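Long-range contacts in uncharacterized protein (Listeria monocytogenes, PDB 3MAB), which is of unknown function but belongs, as a small all-helical protein, to the TfoX C-terminal domain family of the helix-hairpin-helix clan: residues B[23-28]-B[40-45]; B[34-39]-B[53-58]. The protein carries 2 engineered substitutions. One frame throughout, in Å; residues are numbered along the deposited sequence.

Interaction 1: residues B[23-28]-B[40-45]; sequences AGIKTP and FLRIWE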
ATOM      1  N   ALA B  23      -5.067  19.496   1.928  1.00 14.27           N
ATOM      2  CA  ALA B  23      -6.521  19.284   1.921  1.00 15.09           C
ATOM      3  C   ALA B  23      -7.118  18.894   3.258  1.00 16.13           C
ATOM      4  O   ALA B  23      -8.329  18.680   3.311  1.00 19.35           O
ATOM      5  CB  ALA B  23      -6.903  18.265   0.882  1.00 15.50           C
ATOM      6  N   GLY B  24      -6.340  18.888   4.336  1.00 14.41           N
ATOM      7  CA  GLY B  24      -6.874  18.643   5.682  1.00 14.66           C
ATOM      8  C   GLY B  24      -6.921  17.203   6.106  1.00 15.54           C
ATOM      9  O   GLY B  24      -7.552  16.866   7.133  1.00 19.33           O
ATOM     10  N   ILE B  25      -6.227  16.348   5.357  1.00 13.45           N
ATOM     11  CA  ILE B  25      -6.134  14.909   5.654  1.00 13.71           C
ATOM     12  C   ILE B  25      -4.707  14.657   6.068  1.00 14.07           C
ATOM     13  O   ILE B  25      -3.822  14.632   5.232  1.00 13.68           O
ATOM     14  CB  ILE B  25      -6.550  14.077   4.442  1.00 12.40           C
ATOM     15  CG1 ILE B  25      -8.023  14.369   4.091  1.00 12.49           C
ATOM     16  CG2 ILE B  25      -6.267  12.585   4.729  1.00 14.53           C
ATOM     17  CD1 ILE B  25      -8.328  13.869   2.698  1.00 17.60           C
ATOM     18  N   LYS B  26      -4.465  14.532   7.381  1.00 14.30           N
ATOM     19  CA  LYS B  26      -3.094  14.628   7.898  1.00 15.81           C
ATOM     20  C   LYS B  26      -2.468  13.345   8.405  1.00 15.47           C
ATOM     21  O   LYS B  26      -1.244  13.308   8.620  1.00 15.91           O
ATOM     22  CB  LYS B  26      -3.002  15.695   9.014  1.00 17.71           C
ATOM     23  CG  LYS B  26      -3.668  17.046   8.622  1.00 22.18           C
ATOM     24  CD  LYS B  26      -3.252  18.176   9.528  1.00 27.49           C
ATOM     25  CE  LYS B  26      -4.356  19.197   9.846  1.00 31.92           C
ATOM     26  NZ  LYS B  26      -5.420  19.470   8.816  1.00 35.36           N
ATOM     27  N   THR B  27      -3.260  12.289   8.521  1.00 15.87           N
ATOM     28  CA  THR B  27      -2.802  11.005   9.082  1.00 15.85           C
ATOM     29  C   THR B  27      -3.445   9.852   8.352  1.00 15.53           C
ATOM     30  O   THR B  27      -4.483  10.046   7.709  1.00 12.74           O
ATOM     31  CB  THR B  27      -3.226  10.886  10.561  1.00 17.86           C
ATOM     32  OG1 THR B  27      -4.642  10.718  10.645  1.00 18.74           O
ATOM     33  CG2 THR B  27      -2.750  12.126  11.417  1.00 19.95           C
ATOM     34  N   PRO B  28      -2.854   8.635   8.458  1.00 14.13           N
ATOM     35  CA  PRO B  28      -3.519   7.475   7.890  1.00 14.46           C
ATOM     36  C   PRO B  28      -4.931   7.242   8.399  1.00 14.29           C
ATOM     37  O   PRO B  28      -5.768   6.789   7.633  1.00 15.43           O
ATOM     38  CB  PRO B  28      -2.591   6.311   8.305  1.00 14.49           C
ATOM     39  CG  PRO B  28      -1.237   6.984   8.335  1.00 16.59           C
ATOM     40  CD  PRO B  28      -1.462   8.318   8.883  1.00 15.96           C
ATOM     41  N   PHE B  40      -9.653  12.125  -2.729  1.00  7.16           N
ATOM     42  CA  PHE B  40      -9.365  12.530  -4.100  1.00  8.29           C
ATOM     43  C   PHE B  40     -10.095  13.819  -4.435  1.00  7.90           C
ATOM     44  O   PHE B  40      -9.485  14.714  -4.990  1.00  9.35           O
ATOM     45  CB  PHE B  40      -9.720  11.450  -5.123  1.00  9.49           C
ATOM     46  CG  PHE B  40      -9.420  11.835  -6.511  1.00 10.13           C
ATOM     47  CD1 PHE B  40      -8.169  11.605  -7.015  1.00  9.66           C
ATOM     48  CD2 PHE B  40     -10.346  12.450  -7.336  1.00 11.07           C
ATOM     49  CE1 PHE B  40      -7.824  11.995  -8.268  1.00 12.32           C
ATOM     50  CE2 PHE B  40      -9.971  12.827  -8.629  1.00 13.97           C
ATOM     51  CZ  PHE B  40      -8.712  12.580  -9.075  1.00 13.94           C
ATOM     52  N   LEU B  41     -11.384  13.934  -4.102  1.00  9.29           N
ATOM     53  CA  LEU B  41     -12.155  15.127  -4.438  1.00 10.23           C
ATOM     54  C   LEU B  41     -11.505  16.365  -3.787  1.00 10.75           C
ATOM     55  O   LEU B  41     -11.479  17.472  -4.344  1.00 11.70           O
ATOM     56  CB  LEU B  41     -13.612  14.998  -4.002  1.00 11.23           C
ATOM     57  CG  LEU B  41     -14.487  14.164  -4.905  1.00 12.80           C
ATOM     58  CD1 LEU B  41     -15.824  14.024  -4.277  1.00 14.58           C
ATOM     59  CD2 LEU B  41     -14.596  14.720  -6.337  1.00 18.20           C
ATOM     60  N   ARG B  42     -11.077  16.179  -2.547  1.00  9.99           N
ATOM     61  CA  ARG B  42     -10.474  17.289  -1.806  1.00 11.59           C
ATOM     62  C   ARG B  42      -9.175  17.788  -2.479  1.00 12.15           C
ATOM     63  O   ARG B  42      -8.942  18.977  -2.493  1.00 14.92           O
ATOM     64  CB  ARG B  42     -10.295  16.916  -0.326  1.00 11.65           C
ATOM     65  CG  ARG B  42     -11.634  16.915   0.309  1.00 14.17           C
ATOM     66  CD  ARG B  42     -11.851  16.273   1.637  1.00 19.70           C
ATOM     67  NE  ARG B  42     -11.132  16.962   2.670  1.00 22.45           N
ATOM     68  CZ  ARG B  42     -11.206  16.695   3.977  1.00 22.77           C
ATOM     69  NH1 ARG B  42     -12.053  15.818   4.465  1.00 21.16           N
ATOM     70  NH2 ARG B  42     -10.405  17.342   4.815  1.00 21.92           N
ATOM     71  N   ILE B  43      -8.350  16.876  -2.955  1.00 10.66           N
ATOM     72  CA  ILE B  43      -7.128  17.260  -3.625  1.00 11.74           C
ATOM     73  C   ILE B  43      -7.403  17.802  -5.017  1.00 12.14           C
ATOM     74  O   ILE B  43      -6.746  18.736  -5.443  1.00 14.04           O
ATOM     75  CB  ILE B  43      -6.022  16.170  -3.597  1.00 11.91           C
ATOM     76  CG1 ILE B  43      -6.366  14.861  -4.266  1.00 15.87           C
ATOM     77  CG2 ILE B  43      -5.682  15.843  -2.136  1.00 14.29           C
ATOM     78  CD1 ILE B  43      -5.085  13.851  -4.367  1.00 17.44           C
ATOM     79  N   TRP B  44      -8.399  17.222  -5.682  1.00 11.57           N
ATOM     80  CA  TRP B  44      -8.805  17.637  -7.045  1.00 12.25           C
ATOM     81  C   TRP B  44      -9.434  19.008  -7.059  1.00 14.13           C
ATOM     82  O   TRP B  44      -9.193  19.795  -7.979  1.00 16.10           O
ATOM     83  CB  TRP B  44      -9.725  16.579  -7.568  1.00 12.34           C
ATOM     84  CG  TRP B  44     -10.286  16.805  -8.928  1.00 14.19           C
ATOM     85  CD1 TRP B  44      -9.683  16.495 -10.094  1.00 17.26           C
ATOM     86  CD2 TRP B  44     -11.626  17.223  -9.241  1.00 12.72           C
ATOM     87  NE1 TRP B  44     -10.555  16.710 -11.129  1.00 15.43           N
ATOM     88  CE2 TRP B  44     -11.755  17.155 -10.638  1.00 14.28           C
ATOM     89  CE3 TRP B  44     -12.728  17.604  -8.474  1.00 16.84           C
ATOM     90  CZ2 TRP B  44     -12.902  17.508 -11.285  1.00 15.46           C
ATOM     91  CZ3 TRP B  44     -13.886  17.962  -9.110  1.00 19.37           C
ATOM     92  CH2 TRP B  44     -13.957  17.956 -10.502  1.00 17.63           C
ATOM     93  N   GLU B  45     -10.158  19.351  -6.006  1.00 13.75           N
ATOM     94  CA  GLU B  45     -10.692  20.679  -5.840  1.00 17.14           C
ATOM     95  C   GLU B  45      -9.533  21.723  -5.808  1.00 18.69           C
ATOM     96  O   GLU B  45      -9.675  22.820  -6.331  1.00 21.16           O
ATOM     97  CB  GLU B  45     -11.482  20.738  -4.533  1.00 18.96           C
ATOM     98  CG  GLU B  45     -11.937  22.146  -4.164  1.00 23.37           C
ATOM     99  CD  GLU B  45     -12.871  22.196  -2.978  1.00 24.97           C
ATOM    100  OE1 GLU B  45     -12.720  21.380  -2.054  1.00 26.89           O
ATOM    101  OE2 GLU B  45     -13.743  23.099  -2.960  1.00 33.23           O
TER
HETATM  102  O   HOH W   1     -10.551  19.884   1.868  1.00 26.08           O
HETATM  103  O   HOH W   2      -9.873  17.501   7.722  1.00 37.35           O

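Interaction 2: residues B[34-39]-B[53-58]; sequences VGSKEA and SELYAL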
ATOM      1  N   VAL B  34     -12.125   9.078   5.784  1.00 14.57           N
ATOM      2  CA  VAL B  34     -12.839   9.710   4.670  1.00 14.90           C
ATOM      3  C   VAL B  34     -12.895   8.863   3.406  1.00 13.31           C
ATOM      4  O   VAL B  34     -13.835   8.997   2.607  1.00 14.62           O
ATOM      5  CB  VAL B  34     -12.310  11.089   4.325  1.00 16.56           C
ATOM      6  CG1 VAL B  34     -12.365  12.024   5.549  1.00 19.14           C
ATOM      7  CG2 VAL B  34     -10.946  11.072   3.752  1.00 13.96           C
ATOM      8  N   GLY B  35     -11.926   7.986   3.231  1.00 11.53           N
ATOM      9  CA  GLY B  35     -11.871   7.158   2.055  1.00 12.02           C
ATOM     10  C   GLY B  35     -11.291   7.810   0.826  1.00 10.62           C
ATOM     11  O   GLY B  35     -11.080   9.046   0.755  1.00 10.08           O
ATOM     12  N   SER B  36     -11.032   6.985  -0.196  1.00 11.05           N
ATOM     13  CA  SER B  36     -10.266   7.441  -1.331  1.00 10.87           C
ATOM     14  C   SER B  36     -11.025   8.438  -2.183  1.00  9.16           C
ATOM     15  O   SER B  36     -10.421   9.382  -2.697  1.00  9.71           O
ATOM     16  CB  SER B  36      -9.785   6.302  -2.186  1.00 10.81           C
ATOM     17  OG  SER B  36     -10.870   5.586  -2.730  1.00 12.27           O
ATOM     18  N   LYS B  37     -12.329   8.241  -2.393  1.00  8.90           N
ATOM     19  CA  LYS B  37     -13.065   9.136  -3.281  1.00  8.70           C
ATOM     20  C   LYS B  37     -13.156  10.547  -2.686  1.00  8.62           C
ATOM     21  O   LYS B  37     -12.927  11.545  -3.375  1.00 10.21           O
ATOM     22  CB  LYS B  37     -14.449   8.602  -3.589  1.00 10.70           C
ATOM     23  CG  LYS B  37     -14.411   7.328  -4.466  1.00 12.15           C
ATOM     24  CD  LYS B  37     -15.878   6.917  -4.737  1.00 18.02           C
ATOM     25  CE  LYS B  37     -15.961   5.589  -5.469  1.00 22.59           C
ATOM     26  NZ  LYS B  37     -17.242   4.856  -5.173  1.00 23.20           N
ATOM     27  N   GLU B  38     -13.494  10.622  -1.400  1.00 11.04           N
ATOM     28  CA  GLU B  38     -13.559  11.940  -0.743  1.00 10.01           C
ATOM     29  C   GLU B  38     -12.142  12.580  -0.723  1.00 10.47           C
ATOM     30  O   GLU B  38     -11.996  13.746  -1.011  1.00 10.95           O
ATOM     31  CB  GLU B  38     -14.093  11.851   0.670  1.00 11.01           C
ATOM     32  CG  GLU B  38     -14.077  13.251   1.307  1.00 17.64           C
ATOM     33  CD  GLU B  38     -14.738  13.392   2.636  1.00 20.12           C
ATOM     34  OE1 GLU B  38     -15.670  12.640   3.000  1.00 18.07           O
ATOM     35  OE2 GLU B  38     -14.316  14.331   3.379  1.00 23.37           O
ATOM     36  N   ALA B  39     -11.121  11.812  -0.380  1.00  9.28           N
ATOM     37  CA  ALA B  39      -9.768  12.379  -0.320  1.00  9.21           C
ATOM     38  C   ALA B  39      -9.359  12.904  -1.705  1.00  8.49           C
ATOM     39  O   ALA B  39      -8.826  14.004  -1.848  1.00  9.77           O
ATOM     40  CB  ALA B  39      -8.806  11.357   0.203  1.00 10.47           C
ATOM     41  N   SER B  53      -4.162   7.949 -11.498  1.00 19.44           N
ATOM     42  CA  SER B  53      -3.031   7.502 -10.714  1.00 20.18           C
ATOM     43  C   SER B  53      -3.149   7.805  -9.251  1.00 16.62           C
ATOM     44  O   SER B  53      -2.959   6.895  -8.421  1.00 16.38           O
ATOM     45  CB  SER B  53      -1.738   8.117 -11.260  1.00 21.21           C
ATOM     46  OG  SER B  53      -1.688   7.856 -12.647  1.00 29.70           O
ATOM     47  N   GLU B  54      -3.483   9.037  -8.911  1.00 14.77           N
ATOM     48  CA  GLU B  54      -3.614   9.432  -7.524  1.00 13.21           C
ATOM     49  C   GLU B  54      -4.822   8.704  -6.851  1.00 10.80           C
ATOM     50  O   GLU B  54      -4.766   8.298  -5.685  1.00 10.89           O
ATOM     51  CB  GLU B  54      -3.809  10.938  -7.360  1.00 14.27           C
ATOM     52  CG  GLU B  54      -2.602  11.777  -7.407  1.00 18.80           C
ATOM     53  CD  GLU B  54      -2.264  12.277  -8.773  1.00 23.47           C
ATOM     54  OE1 GLU B  54      -1.385  13.141  -8.825  1.00 30.57           O
ATOM     55  OE2 GLU B  54      -2.856  11.837  -9.772  1.00 25.03           O
ATOM     56  N   LEU B  55      -5.934   8.535  -7.572  1.00  9.78           N
ATOM     57  CA  LEU B  55      -7.090   7.825  -7.013  1.00  8.10           C
ATOM     58  C   LEU B  55      -6.811   6.382  -6.689  1.00  9.87           C
ATOM     59  O   LEU B  55      -7.136   5.888  -5.626  1.00  9.90           O
ATOM     60  CB  LEU B  55      -8.273   7.953  -7.993  1.00  8.90           C
ATOM     61  CG  LEU B  55      -9.595   7.345  -7.582  1.00  9.26           C
ATOM     62  CD1 LEU B  55     -10.071   7.849  -6.201  1.00  9.72           C
ATOM     63  CD2 LEU B  55     -10.629   7.612  -8.622  1.00 11.62           C
ATOM     64  N   TYR B  56      -6.197   5.672  -7.619  1.00  9.47           N
ATOM     65  CA  TYR B  56      -5.730   4.330  -7.338  1.00 10.24           C
ATOM     66  C   TYR B  56      -4.793   4.290  -6.151  1.00  9.51           C
ATOM     67  O   TYR B  56      -4.913   3.373  -5.302  1.00 10.22           O
ATOM     68  CB  TYR B  56      -5.034   3.740  -8.572  1.00 12.70           C
ATOM     69  CG  TYR B  56      -5.887   3.188  -9.709  1.00 15.80           C
ATOM     70  CD1 TYR B  56      -7.231   2.945  -9.576  1.00 19.44           C
ATOM     71  CD2 TYR B  56      -5.280   2.833 -10.893  1.00 21.37           C
ATOM     72  CE1 TYR B  56      -8.002   2.443 -10.652  1.00 21.15           C
ATOM     73  CE2 TYR B  56      -6.070   2.328 -11.971  1.00 20.09           C
ATOM     74  CZ  TYR B  56      -7.388   2.132 -11.792  1.00 19.12           C
ATOM     75  OH  TYR B  56      -8.078   1.606 -12.862  1.00 21.44           O
ATOM     76  N   ALA B  57      -3.838   5.223  -6.075  1.00  9.49           N
ATOM     77  CA  ALA B  57      -2.895   5.270  -4.958  1.00 10.32           C
ATOM     78  C   ALA B  57      -3.581   5.405  -3.629  1.00  9.13           C
ATOM     79  O   ALA B  57      -3.256   4.718  -2.663  1.00 10.20           O
ATOM     80  CB  ALA B  57      -1.893   6.427  -5.148  1.00 11.88           C
ATOM     81  N   LEU B  58      -4.584   6.265  -3.579  1.00  9.23           N
ATOM     82  CA  LEU B  58      -5.318   6.535  -2.377  1.00  8.68           C
ATOM     83  C   LEU B  58      -6.128   5.314  -1.939  1.00  7.91           C
ATOM     84  O   LEU B  58      -6.155   4.966  -0.759  1.00  9.91           O
ATOM     85  CB  LEU B  58      -6.236   7.743  -2.531  1.00  8.68           C
ATOM     86  CG  LEU B  58      -5.514   9.047  -2.655  1.00  8.09           C
ATOM     87  CD1 LEU B  58      -6.490  10.137  -3.058  1.00 10.26           C
ATOM     88  CD2 LEU B  58      -4.858   9.489  -1.371  1.00 10.99           C
TER

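Interaction 1: residues B[23-28]-B[40-45]
Arg42 reaches from helix 28-46 to the carbonyl of Ala23, where a Schellman motif ends helix 14-22. Gly24 is the C-prime residue of that motif, with a positive phi of 89°, and Ile25 N returns to Leu20 O. The Ala-Gly-Ile turn that follows helix 14-22 and leads into helix 28-46 resembles the segment after the second helix of a helix-hairpin-helix motif, in keeping with the family's clan.

The contact begins low on the arginine, where Arg42 CB lies 3.8 Å from Ala23 CB. Further out, the bend at chi3 (66°) swings the guanidinium over the turn, so that it presents an edge to the Ala23 carbonyl. NH2 of Arg42 donates to O of Ala23 at 2.9 Å with an N-H...O angle of 155°, close to the guanidinium plane and on a lone pair of the oxygen. Arg42 NE adds a weak second bond to Ala23 O at 3.3 Å. A water supports the same pair, accepting from Arg42 NE at 3.1 Å and donating to Ala23 O at 2.9 Å. One good bond, one weak one and a water thus meet at a single carbonyl oxygen close to a helix C-terminus, whose partial negative charge would probably favour the cationic group. Gly24 O lies near NH2 without a direct bond; a second water there accepts from NH2. One guanidinium face is covered by Ile25, whose CG1 stands 3.8 Å above the plane, over the centre. Bonds at the edge and an aliphatic lid together restrict rotation of the group, while Arg42 NH1 turns to a salt bridge with Glu38 one helical turn earlier.

Ile43 adds a smaller, apolar part: its CG2 branch lies 4.1 Å from the Ala23 methyl, CB.

Interaction 2: residues B[34-39]-B[53-58]
Ser36, Ala39, Leu55 and Leu58 form a buried helix-helix packing contact at the centre of the chain, between helix 28-46 and helix 52-63. The two short axes run nearly antiparallel, at 168°, and approach to 8.8 Å, a spacing that suits the small residues on one side. Ser36 CB meets Leu58 CB at 3.8 Å. Beyond that point the Leu58 side chain extends along helix 28-46, and its CD1 reaches Ala39 CB at 4.2 Å. Leu55 works from the turn before: with CG anti to its backbone N (chi1 -177°), it brings CD1 to 3.8 Å from the backbone O of Ser36. No hydrogen bond joins the two segments themselves; what passes between them is van der Waals contact, part of it against the Ser36 carbonyl. The same two helices are nevertheless linked by a polar bond just past the segment, from Ser36 OG to Glu59 OE1 on helix 52-63. Leu78 and Phe81 of helix 72-85 also pack on Leu55, while Leu20 of helix 14-22 touches both Ala39 and Leu58. An antiparallel helix pair closed in by two further helices forms the core of this compact all-helical TfoX C-terminal domain fold.

Both interactions draw on helix 28-46, and their segments alternate along the chain. Their centres lie 8 Å apart, and the side chains form one continuous packing. Ile25 CD1 of interaction 1 lies 3.6 Å from Ala39 CB of interaction 2, joining the turn after helix 14-22 to the core. Phe40, at the start of segment 40-45, faces the other way, with its CB 3.8 Å from Leu55 CD1. On the outer side of the helix, Arg42 NH1 rests 4.0 Å from Val34 CG1. Interaction 1 thus combines a polar, partly buried arginine-carbonyl contact with apolar packing, beside the buried centre of interaction 2. The function is unknown, so neither contact can be tied to a site.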